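Local atomic coordinates of macrophomate synthase intermolecular Diels-Alderase (Macrophoma commelinae, PDB entry 1IZC), a protein that is a fungal enzyme with a TIM-barrel fold of the HpcH/HpaI aldolase/citrate lyase family that binds a magnesium ion and pyruvic acid. Residues V193-F207 against K238-G252. The protein carries 1 engineered substitution. Numbering follows the deposited sequence.
Sequences VDAIAAMPEIHGLMF and KFSTAAQRNGVPIFG
Two groups grip Asp194 OD1: Arg245 NH1 donates a nearly straight bond of 2.9 Å to it, completing a salt bridge, and a water held by Lys238 O and Arg245 NH2 donates a second. The arginine nitrogen comes from above the carboxylate plane, while OD1 lies in the plane of the guanidinium. A second water joins Asp194 O, Arg245 NH1 and Asn246 ND2, and that same amide nitrogen reaches back 2.9 Å to Ala242 O.

Inward from these polar groups, the axes of 193-197 and 238-245 approach to 8.8 Å with a crossing angle of -29°, close enough for Ala197 CB to meet Ala242 CB at 3.7 Å. Val193 lays CG1 alongside the extended chain of Lys238, whose NZ bonds to Val190 O. Phe239, with CG anti to its backbone N (chi1 169°), swings its ring inward between helix and sheet; Leu205 CB packs against CZ, and Phe207 turns its edge to one face in a T-shaped pair.

Strands 205-207 and 250-252 are parallel neighbours in the barrel, joined by Leu205 N to Pro249 O at 3.0 Å and Phe251 N to Leu205 O at 2.8 Å. On the other side of the sheet from Leu205, Met206, whose side chain lies about 5 Å from the bound pyruvic acid, touches Phe251 CB with CE at 3.6 Å. Charge and water thus bind the helices at their outer edge, whereas apolar packing seats them on the sheet and backbone bonds join strand to strand.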
ATOM      1  N   VAL A 193     -30.804   6.502  28.567  1.00 11.77           N
ATOM      2  CA  VAL A 193     -30.860   7.490  27.484  1.00 12.79           C
ATOM      3  C   VAL A 193     -31.329   8.881  27.906  1.00 14.45           C
ATOM      4  O   VAL A 193     -30.927   9.882  27.316  1.00 14.36           O
ATOM      5  CB  VAL A 193     -31.726   6.982  26.292  1.00 11.70           C
ATOM      6  CG1 VAL A 193     -33.207   6.988  26.659  1.00 14.65           C
ATOM      7  CG2 VAL A 193     -31.484   7.854  25.067  1.00 12.92           C
ATOM      8  N   ASP A 194     -32.176   8.969  28.926  1.00 12.99           N
ATOM      9  CA  ASP A 194     -32.616  10.288  29.350  1.00 14.35           C
ATOM     10  C   ASP A 194     -31.428  11.137  29.783  1.00 14.37           C
ATOM     11  O   ASP A 194     -31.352  12.319  29.446  1.00 15.42           O
ATOM     12  CB  ASP A 194     -33.634  10.188  30.494  1.00 15.58           C
ATOM     13  CG  ASP A 194     -34.919   9.514  30.061  1.00 19.27           C
ATOM     14  OD1 ASP A 194     -35.306   9.683  28.887  1.00 19.65           O
ATOM     15  OD2 ASP A 194     -35.548   8.823  30.891  1.00 25.09           O
ATOM     16  N   ALA A 195     -30.499  10.538  30.523  1.00 13.06           N
ATOM     17  CA  ALA A 195     -29.329  11.264  30.996  1.00 12.80           C
ATOM     18  C   ALA A 195     -28.370  11.601  29.854  1.00 14.96           C
ATOM     19  O   ALA A 195     -27.818  12.697  29.792  1.00 13.43           O
ATOM     20  CB  ALA A 195     -28.603  10.446  32.051  1.00 13.98           C
ATOM     21  N   ILE A 196     -28.172  10.656  28.946  1.00 12.85           N
ATOM     22  CA  ILE A 196     -27.256  10.892  27.843  1.00 11.89           C
ATOM     23  C   ILE A 196     -27.792  11.994  26.928  1.00 11.82           C
ATOM     24  O   ILE A 196     -27.047  12.884  26.513  1.00 12.66           O
ATOM     25  CB  ILE A 196     -27.027   9.586  27.038  1.00 11.89           C
ATOM     26  CG1 ILE A 196     -26.359   8.539  27.943  1.00 14.36           C
ATOM     27  CG2 ILE A 196     -26.136   9.877  25.818  1.00 11.70           C
ATOM     28  CD1 ILE A 196     -26.378   7.122  27.377  1.00 17.72           C
ATOM     29  N   ALA A 197     -29.091  11.946  26.648  1.00 11.21           N
ATOM     30  CA  ALA A 197     -29.731  12.921  25.766  1.00 12.71           C
ATOM     31  C   ALA A 197     -29.693  14.338  26.316  1.00 10.70           C
ATOM     32  O   ALA A 197     -29.717  15.309  25.551  1.00 11.65           O
ATOM     33  CB  ALA A 197     -31.179  12.508  25.505  1.00 12.66           C
ATOM     34  N   ALA A 198     -29.628  14.446  27.639  1.00 12.00           N
ATOM     35  CA  ALA A 198     -29.612  15.742  28.316  1.00 13.01           C
ATOM     36  C   ALA A 198     -28.236  16.396  28.422  1.00 14.98           C
ATOM     37  O   ALA A 198     -28.117  17.526  28.909  1.00 13.44           O
ATOM     38  CB  ALA A 198     -30.218  15.595  29.725  1.00 12.00           C
ATOM     39  N   MET A 199     -27.192  15.706  27.979  1.00 12.29           N
ATOM     40  CA  MET A 199     -25.848  16.280  28.064  1.00 12.45           C
ATOM     41  C   MET A 199     -25.729  17.516  27.181  1.00 13.35           C
ATOM     42  O   MET A 199     -26.021  17.469  25.993  1.00 12.22           O
ATOM     43  CB  MET A 199     -24.798  15.255  27.629  1.00  8.68           C
ATOM     44  CG  MET A 199     -24.720  14.031  28.528  1.00  9.52           C
ATOM     45  SD  MET A 199     -23.419  12.933  27.954  1.00 13.73           S
ATOM     46  CE  MET A 199     -21.945  13.874  28.406  1.00 12.61           C
ATOM     47  N   PRO A 200     -25.284  18.639  27.756  1.00 15.51           N
ATOM     48  CA  PRO A 200     -25.128  19.890  27.007  1.00 17.79           C
ATOM     49  C   PRO A 200     -24.038  19.757  25.942  1.00 15.03           C
ATOM     50  O   PRO A 200     -24.013  20.495  24.954  1.00 15.78           O
ATOM     51  CB  PRO A 200     -24.715  20.907  28.083  1.00 16.96           C
ATOM     52  CG  PRO A 200     -25.011  20.249  29.374  1.00 26.86           C
ATOM     53  CD  PRO A 200     -24.832  18.789  29.149  1.00 19.10           C
ATOM     54  N   GLU A 201     -23.147  18.794  26.132  1.00 13.43           N
ATOM     55  CA  GLU A 201     -22.037  18.623  25.198  1.00 14.18           C
ATOM     56  C   GLU A 201     -22.364  17.974  23.858  1.00 14.69           C
ATOM     57  O   GLU A 201     -21.602  18.138  22.909  1.00 18.43           O
ATOM     58  CB  GLU A 201     -20.904  17.811  25.840  1.00 15.19           C
ATOM     59  CG  GLU A 201     -20.323  18.423  27.117  1.00 16.06           C
ATOM     60  CD  GLU A 201     -20.985  17.882  28.368  1.00 20.69           C
ATOM     61  OE1 GLU A 201     -22.184  17.523  28.313  1.00 15.83           O
ATOM     62  OE2 GLU A 201     -20.308  17.828  29.419  1.00 23.29           O
ATOM     63  N   ILE A 202     -23.481  17.263  23.760  1.00 11.98           N
ATOM     64  CA  ILE A 202     -23.780  16.558  22.516  1.00 10.73           C
ATOM     65  C   ILE A 202     -24.556  17.319  21.460  1.00 10.15           C
ATOM     66  O   ILE A 202     -25.285  18.262  21.765  1.00 11.85           O
ATOM     67  CB  ILE A 202     -24.464  15.208  22.802  1.00 11.09           C
ATOM     68  CG1 ILE A 202     -25.910  15.402  23.281  1.00  9.67           C
ATOM     69  CG2 ILE A 202     -23.667  14.472  23.871  1.00 11.13           C
ATOM     70  CD1 ILE A 202     -26.701  14.088  23.357  1.00 11.32           C
ATOM     71  N   HIS A 203     -24.394  16.891  20.207  1.00  9.30           N
ATOM     72  CA  HIS A 203     -25.026  17.551  19.066  1.00  9.99           C
ATOM     73  C   HIS A 203     -25.907  16.656  18.223  1.00 10.50           C
ATOM     74  O   HIS A 203     -26.501  17.103  17.228  1.00 11.10           O
ATOM     75  CB  HIS A 203     -23.935  18.163  18.189  1.00 12.44           C
ATOM     76  CG  HIS A 203     -22.931  18.948  18.972  1.00 12.84           C
ATOM     77  ND1 HIS A 203     -21.676  18.462  19.278  1.00 10.71           N
ATOM     78  CD2 HIS A 203     -23.037  20.143  19.603  1.00 12.56           C
ATOM     79  CE1 HIS A 203     -21.056  19.322  20.068  1.00 14.81           C
ATOM     80  NE2 HIS A 203     -21.861  20.349  20.283  1.00 14.91           N
ATOM     81  N   GLY A 204     -25.999  15.392  18.614  1.00 10.54           N
ATOM     82  CA  GLY A 204     -26.825  14.459  17.872  1.00  9.32           C
ATOM     83  C   GLY A 204     -26.917  13.148  18.627  1.00  8.45           C
ATOM     84  O   GLY A 204     -26.160  12.926  19.563  1.00 10.72           O
ATOM     85  N   LEU A 205     -27.853  12.295  18.232  1.00  9.00           N
ATOM     86  CA  LEU A 205     -28.018  10.979  18.857  1.00 10.59           C
ATOM     87  C   LEU A 205     -28.327   9.962  17.769  1.00 11.39           C
ATOM     88  O   LEU A 205     -29.101  10.244  16.852  1.00 13.16           O
ATOM     89  CB  LEU A 205     -29.162  10.982  19.875  1.00  9.66           C
ATOM     90  CG  LEU A 205     -28.797  11.488  21.273  1.00 14.95           C
ATOM     91  CD1 LEU A 205     -30.068  11.646  22.103  1.00 18.77           C
ATOM     92  CD2 LEU A 205     -27.822  10.513  21.936  1.00 14.10           C
ATOM     93  N   MET A 206     -27.732   8.782  17.883  1.00 10.24           N
ATOM     94  CA  MET A 206     -27.949   7.723  16.899  1.00  9.88           C
ATOM     95  C   MET A 206     -28.312   6.439  17.620  1.00 11.37           C
ATOM     96  O   MET A 206     -27.849   6.203  18.727  1.00 10.64           O
ATOM     97  CB  MET A 206     -26.670   7.494  16.082  1.00 10.29           C
ATOM     98  CG  MET A 206     -26.779   6.406  15.017  1.00 13.84           C
ATOM     99  SD  MET A 206     -25.199   6.238  14.155  1.00 18.46           S
ATOM    100  CE  MET A 206     -25.312   7.597  12.944  1.00 34.52           C
ATOM    101  N   PHE A 207     -29.131   5.606  16.981  1.00 12.26           N
ATOM    102  CA  PHE A 207     -29.521   4.330  17.575  1.00 13.99           C
ATOM    103  C   PHE A 207     -28.857   3.229  16.750  1.00 13.58           C
ATOM    104  O   PHE A 207     -28.597   3.410  15.559  1.00 17.67           O
ATOM    105  CB  PHE A 207     -31.040   4.148  17.514  1.00 14.73           C
ATOM    106  CG  PHE A 207     -31.576   3.122  18.486  1.00 19.02           C
ATOM    107  CD1 PHE A 207     -31.851   3.469  19.803  1.00 15.28           C
ATOM    108  CD2 PHE A 207     -31.802   1.807  18.085  1.00 16.81           C
ATOM    109  CE1 PHE A 207     -32.347   2.522  20.711  1.00 16.80           C
ATOM    110  CE2 PHE A 207     -32.298   0.859  18.989  1.00 16.34           C
ATOM    111  CZ  PHE A 207     -32.568   1.219  20.299  1.00 17.29           C
ATOM    112  N   LYS A 238     -38.557   5.623  23.639  1.00 18.20           N
ATOM    113  CA  LYS A 238     -37.841   6.266  24.728  1.00 16.02           C
ATOM    114  C   LYS A 238     -36.666   7.067  24.166  1.00 17.19           C
ATOM    115  O   LYS A 238     -36.424   8.207  24.567  1.00 14.37           O
ATOM    116  CB  LYS A 238     -37.339   5.226  25.722  1.00 16.97           C
ATOM    117  CG  LYS A 238     -36.685   5.829  26.950  1.00 19.60           C
ATOM    118  CD  LYS A 238     -36.184   4.749  27.895  1.00 19.96           C
ATOM    119  CE  LYS A 238     -35.558   5.358  29.133  1.00 24.68           C
ATOM    120  NZ  LYS A 238     -34.927   4.325  29.988  1.00 27.33           N
ATOM    121  N   PHE A 239     -35.947   6.458  23.229  1.00 15.83           N
ATOM    122  CA  PHE A 239     -34.808   7.100  22.586  1.00 12.90           C
ATOM    123  C   PHE A 239     -35.202   8.377  21.838  1.00 14.60           C
ATOM    124  O   PHE A 239     -34.617   9.443  22.061  1.00 14.96           O
ATOM    125  CB  PHE A 239     -34.147   6.104  21.612  1.00 14.46           C
ATOM    126  CG  PHE A 239     -33.118   6.718  20.687  1.00 12.51           C
ATOM    127  CD1 PHE A 239     -31.790   6.851  21.077  1.00 12.59           C
ATOM    128  CD2 PHE A 239     -33.489   7.144  19.408  1.00 11.24           C
ATOM    129  CE1 PHE A 239     -30.832   7.403  20.202  1.00 10.94           C
ATOM    130  CE2 PHE A 239     -32.551   7.699  18.525  1.00 12.24           C
ATOM    131  CZ  PHE A 239     -31.221   7.826  18.921  1.00 10.16           C
ATOM    132  N   SER A 240     -36.194   8.278  20.954  1.00 13.87           N
ATOM    133  CA  SER A 240     -36.608   9.423  20.149  1.00 15.34           C
ATOM    134  C   SER A 240     -37.211  10.545  20.977  1.00 16.03           C
ATOM    135  O   SER A 240     -36.973  11.715  20.691  1.00 14.53           O
ATOM    136  CB  SER A 240     -37.591   8.993  19.058  1.00 20.85           C
ATOM    137  OG  SER A 240     -38.743   8.387  19.611  1.00 31.58           O
ATOM    138  N   THR A 241     -37.990  10.189  21.992  1.00 12.92           N
ATOM    139  CA  THR A 241     -38.598  11.194  22.858  1.00 14.29           C
ATOM    140  C   THR A 241     -37.512  11.930  23.646  1.00 15.22           C
ATOM    141  O   THR A 241     -37.590  13.148  23.834  1.00 15.01           O
ATOM    142  CB  THR A 241     -39.602  10.546  23.837  1.00 17.81           C
ATOM    143  OG1 THR A 241     -40.652   9.925  23.086  1.00 22.84           O
ATOM    144  CG2 THR A 241     -40.213  11.603  24.748  1.00 27.95           C
ATOM    145  N   ALA A 242     -36.494  11.200  24.101  1.00 13.28           N
ATOM    146  CA  ALA A 242     -35.409  11.827  24.850  1.00 12.16           C
ATOM    147  C   ALA A 242     -34.675  12.826  23.955  1.00 12.63           C
ATOM    148  O   ALA A 242     -34.390  13.945  24.376  1.00 13.12           O
ATOM    149  CB  ALA A 242     -34.433  10.769  25.384  1.00 12.49           C
ATOM    150  N   ALA A 243     -34.363  12.420  22.724  1.00  8.97           N
ATOM    151  CA  ALA A 243     -33.686  13.317  21.787  1.00 11.17           C
ATOM    152  C   ALA A 243     -34.547  14.566  21.524  1.00 13.34           C
ATOM    153  O   ALA A 243     -34.077  15.696  21.629  1.00 12.26           O
ATOM    154  CB  ALA A 243     -33.406  12.582  20.457  1.00 10.83           C
ATOM    155  N   GLN A 244     -35.813  14.354  21.193  1.00 13.66           N
ATOM    156  CA  GLN A 244     -36.728  15.465  20.904  1.00 13.61           C
ATOM    157  C   GLN A 244     -36.897  16.466  22.051  1.00 11.08           C
ATOM    158  O   GLN A 244     -36.853  17.678  21.836  1.00 14.52           O
ATOM    159  CB  GLN A 244     -38.110  14.915  20.517  1.00 17.36           C
ATOM    160  CG  GLN A 244     -38.170  14.270  19.134  1.00 26.80           C
ATOM    161  CD  GLN A 244     -39.254  13.205  19.025  1.00 34.01           C
ATOM    162  OE1 GLN A 244     -40.190  13.158  19.834  1.00 35.37           O
ATOM    163  NE2 GLN A 244     -39.136  12.344  18.019  1.00 30.40           N
ATOM    164  N   ARG A 245     -37.084  15.968  23.267  1.00 13.56           N
ATOM    165  CA  ARG A 245     -37.298  16.862  24.396  1.00 15.88           C
ATOM    166  C   ARG A 245     -36.087  17.737  24.709  1.00 16.20           C
ATOM    167  O   ARG A 245     -36.234  18.852  25.223  1.00 12.62           O
ATOM    168  CB  ARG A 245     -37.699  16.062  25.642  1.00 17.77           C
ATOM    169  CG  ARG A 245     -36.547  15.535  26.467  1.00 22.46           C
ATOM    170  CD  ARG A 245     -37.032  15.087  27.854  1.00 29.93           C
ATOM    171  NE  ARG A 245     -37.875  13.907  27.750  1.00 31.75           N
ATOM    172  CZ  ARG A 245     -37.445  12.656  27.904  1.00 28.99           C
ATOM    173  NH1 ARG A 245     -36.172  12.399  28.194  1.00 20.22           N
ATOM    174  NH2 ARG A 245     -38.292  11.655  27.729  1.00 28.36           N
ATOM    175  N   ASN A 246     -34.891  17.241  24.391  1.00 13.67           N
ATOM    176  CA  ASN A 246     -33.659  17.974  24.661  1.00 11.29           C
ATOM    177  C   ASN A 246     -33.144  18.782  23.478  1.00 12.44           C
ATOM    178  O   ASN A 246     -32.082  19.405  23.561  1.00 13.04           O
ATOM    179  CB  ASN A 246     -32.577  16.998  25.152  1.00 11.75           C
ATOM    180  CG  ASN A 246     -32.831  16.524  26.577  1.00 13.04           C
ATOM    181  OD1 ASN A 246     -32.648  17.280  27.534  1.00 11.39           O
ATOM    182  ND2 ASN A 246     -33.266  15.278  26.724  1.00 12.67           N
ATOM    183  N   GLY A 247     -33.889  18.763  22.379  1.00 11.91           N
ATOM    184  CA  GLY A 247     -33.498  19.507  21.198  1.00 12.84           C
ATOM    185  C   GLY A 247     -32.269  18.923  20.520  1.00 14.29           C
ATOM    186  O   GLY A 247     -31.414  19.667  20.022  1.00 12.22           O
ATOM    187  N   VAL A 248     -32.189  17.592  20.506  1.00 11.10           N
ATOM    188  CA  VAL A 248     -31.062  16.886  19.890  1.00 11.15           C
ATOM    189  C   VAL A 248     -31.528  16.192  18.613  1.00 12.19           C
ATOM    190  O   VAL A 248     -32.464  15.386  18.634  1.00 15.85           O
ATOM    191  CB  VAL A 248     -30.477  15.841  20.866  1.00 12.02           C
ATOM    192  CG1 VAL A 248     -29.297  15.117  20.226  1.00 10.84           C
ATOM    193  CG2 VAL A 248     -30.012  16.543  22.130  1.00 11.29           C
ATOM    194  N   PRO A 249     -30.890  16.498  17.476  1.00 13.61           N
ATOM    195  CA  PRO A 249     -31.334  15.841  16.244  1.00 14.49           C
ATOM    196  C   PRO A 249     -30.897  14.391  16.205  1.00 13.57           C
ATOM    197  O   PRO A 249     -29.853  14.039  16.750  1.00 11.04           O
ATOM    198  CB  PRO A 249     -30.668  16.668  15.156  1.00 13.50           C
ATOM    199  CG  PRO A 249     -29.357  17.041  15.791  1.00 12.14           C
ATOM    200  CD  PRO A 249     -29.768  17.419  17.210  1.00 10.59           C
ATOM    201  N   ILE A 250     -31.699  13.551  15.563  1.00 12.48           N
ATOM    202  CA  ILE A 250     -31.356  12.141  15.452  1.00 13.98           C
ATOM    203  C   ILE A 250     -30.608  11.881  14.147  1.00 13.71           C
ATOM    204  O   ILE A 250     -30.908  12.481  13.105  1.00 13.05           O
ATOM    205  CB  ILE A 250     -32.619  11.252  15.506  1.00 14.45           C
ATOM    206  CG1 ILE A 250     -33.328  11.449  16.853  1.00 17.98           C
ATOM    207  CG2 ILE A 250     -32.236   9.777  15.328  1.00 15.45           C
ATOM    208  CD1 ILE A 250     -34.673  10.745  16.946  1.00 18.02           C
ATOM    209  N   PHE A 251     -29.614  11.000  14.235  1.00 12.82           N
ATOM    210  CA  PHE A 251     -28.781  10.573  13.114  1.00 12.54           C
ATOM    211  C   PHE A 251     -29.169   9.123  12.863  1.00 13.68           C
ATOM    212  O   PHE A 251     -29.279   8.342  13.809  1.00 13.80           O
ATOM    213  CB  PHE A 251     -27.304  10.584  13.503  1.00 13.97           C
ATOM    214  CG  PHE A 251     -26.657  11.928  13.447  1.00 14.76           C
ATOM    215  CD1 PHE A 251     -27.177  13.007  14.159  1.00 16.26           C
ATOM    216  CD2 PHE A 251     -25.485  12.105  12.721  1.00 18.51           C
ATOM    217  CE1 PHE A 251     -26.531  14.248  14.145  1.00 20.75           C
ATOM    218  CE2 PHE A 251     -24.831  13.334  12.699  1.00 24.42           C
ATOM    219  CZ  PHE A 251     -25.355  14.411  13.415  1.00 19.60           C
ATOM    220  N   GLY A 252     -29.372   8.744  11.608  1.00 16.05           N
ATOM    221  CA  GLY A 252     -29.736   7.360  11.353  1.00 18.14           C
ATOM    222  C   GLY A 252     -29.637   6.981   9.890  1.00 16.98           C
ATOM    223  O   GLY A 252     -29.156   7.762   9.078  1.00 15.66           O
TER
HETATM  224  O   HOH W   1     -33.745  13.796  29.186  1.00 14.99           O
HETATM  225  O   HOH W   2     -37.477   9.268  27.078  1.00 18.38           O
HETATM  226  O   HOH W   3     -33.242   7.086  31.053  1.00 20.46           O
HETATM  227  O   HOH W   4     -30.610   6.270  14.662  1.00 23.00           O